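Local coordinates for uncharacterized protein (Legionella pneumophila subsp. pneumophila, PDB 5DGG), which is of unknown function but carries a LupA-type domain of the papain-like peptidase clan and is probably a deubiquitinating metaeffector, at residues Asn37-Ile40 against Glu41-Ala44. Sequence-based numbering, arbitrary orientation. Where two conformers were deposited one is given.
Sequences NAII and ETLA
A38 and T42, one turn apart in helix 33-47, are linked through a water rather than by a direct backbone bond, because the helix kinks here. The kink starts at E41, whose backbone N finds no bond in the turn before; its acid chain runs outward from an exposed position. At T42 the water bridges the gap: it donates to A38 O at 2.8 Å and accepts from T42 N at 2.9 Å, taking over from the i to i+4 bond that a regular helix would have. In the one of its two conformers described here, T42 sets its methyl between its own backbone N and carbonyl carbon, with OG1 anti to N (chi1 -176°), and this brings CG2 to the preceding turn, 3.7 Å from I39 CB. Direct helical bonding resumes with L43, whose N reaches I39 O at 2.8 Å. Beyond the backbone, L43 CD2 and I39 CD1 lie 4.4 Å apart, a loose methyl-to-methyl contact. L43 also touches M25 and L104, and I39 touches L28, so this face of the helix meets both strand 22-29 and helix 98-108. A44 N then bonds to I40 O at 2.7 Å. The whole stretch belongs to the beta-alpha-beta crossover from strand 22-29 to strand 54-60. Chemically, the single water satisfies A38 O and T42 N where the helix bends, which is consistent with the bend being tolerated at a solvent-accessible site, while L43 N and A44 N restore direct i to i+4 bonding.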
loop_
_atom_site.group_PDB
_atom_site.type_symbol
_atom_site.label_atom_id
_atom_site.label_comp_id
_atom_site.label_asym_id
_atom_site.label_seq_id
_atom_site.Cartn_x
_atom_site.Cartn_y
_atom_site.Cartn_z
ATOM N N ASN A 37 15.448 4.190 7.198
ATOM C CA ASN A 37 16.818 4.494 6.795
ATOM C C ASN A 37 17.315 3.620 5.672
ATOM O O ASN A 37 17.928 4.110 4.749
ATOM C CB ASN A 37 17.782 4.398 7.968
ATOM C CG ASN A 37 17.467 5.411 9.044
ATOM O OD1 ASN A 37 16.662 6.333 8.835
ATOM N ND2 ASN A 37 18.070 5.240 10.205
ATOM N N ALA A 38 17.010 2.346 5.740
ATOM C CA ALA A 38 17.494 1.403 4.761
ATOM C C ALA A 38 16.920 1.591 3.373
ATOM O O ALA A 38 17.535 1.139 2.416
ATOM C CB ALA A 38 17.187 -0.010 5.215
ATOM N N ILE A 39 15.741 2.189 3.241
ATOM C CA ILE A 39 15.147 2.291 1.910
ATOM C C ILE A 39 15.270 3.639 1.227
ATOM O O ILE A 39 14.789 3.777 0.100
ATOM C CB ILE A 39 13.660 1.913 1.876
ATOM C CG1 ILE A 39 12.800 2.942 2.603
ATOM C CG2 ILE A 39 13.486 0.482 2.364
ATOM C CD1 ILE A 39 11.376 2.863 2.096
ATOM N N ILE A 40 15.872 4.624 1.892
ATOM C CA ILE A 40 15.944 5.977 1.324
ATOM C C ILE A 40 16.555 5.902 -0.069
ATOM O O ILE A 40 16.063 6.543 -0.997
ATOM C CB ILE A 40 16.794 6.950 2.174
ATOM C CG1 ILE A 40 16.181 7.187 3.526
ATOM C CG2 ILE A 40 16.968 8.312 1.486
ATOM C CD1 ILE A 40 14.774 7.669 3.497
ATOM N N GLU A 41 17.604 5.095 -0.238
ATOM C CA GLU A 41 18.339 5.137 -1.490
ATOM C C GLU A 41 17.530 4.511 -2.625
ATOM O O GLU A 41 17.468 5.043 -3.750
ATOM C CB GLU A 41 19.737 4.544 -1.326
ATOM C CG GLU A 41 20.676 5.541 -0.603
ATOM C CD GLU A 41 22.129 5.122 -0.580
ATOM O OE1 GLU A 41 22.422 4.207 0.194
ATOM O OE2 GLU A 41 22.991 5.714 -1.297
ATOM N N THR A 42 16.879 3.416 -2.313
ATOM C CA THR A 42 15.995 2.772 -3.278
ATOM C C THR A 42 14.789 3.660 -3.592
ATOM O O THR A 42 14.446 3.848 -4.759
ATOM C CB THR A 42 15.575 1.348 -2.860
ATOM O OG1 THR A 42 14.784 0.768 -3.897
ATOM C CG2 THR A 42 14.753 1.333 -1.592
ATOM N N LEU A 43 14.202 4.263 -2.588
ATOM C CA LEU A 43 13.023 5.073 -2.825
ATOM C C LEU A 43 13.434 6.368 -3.581
ATOM O O LEU A 43 12.760 6.790 -4.543
ATOM C CB LEU A 43 12.300 5.327 -1.491
ATOM C CG LEU A 43 11.168 6.343 -1.511
ATOM C CD1 LEU A 43 10.007 5.841 -2.330
ATOM C CD2 LEU A 43 10.715 6.663 -0.091
ATOM N N ALA A 44 14.581 6.947 -3.232
ATOM C CA ALA A 44 15.038 8.159 -3.917
ATOM C C ALA A 44 15.336 7.828 -5.379
ATOM O O ALA A 44 14.915 8.540 -6.309
ATOM C CB ALA A 44 16.263 8.729 -3.236
HETATM O O HOH W 1 17.811 1.547 -0.366
#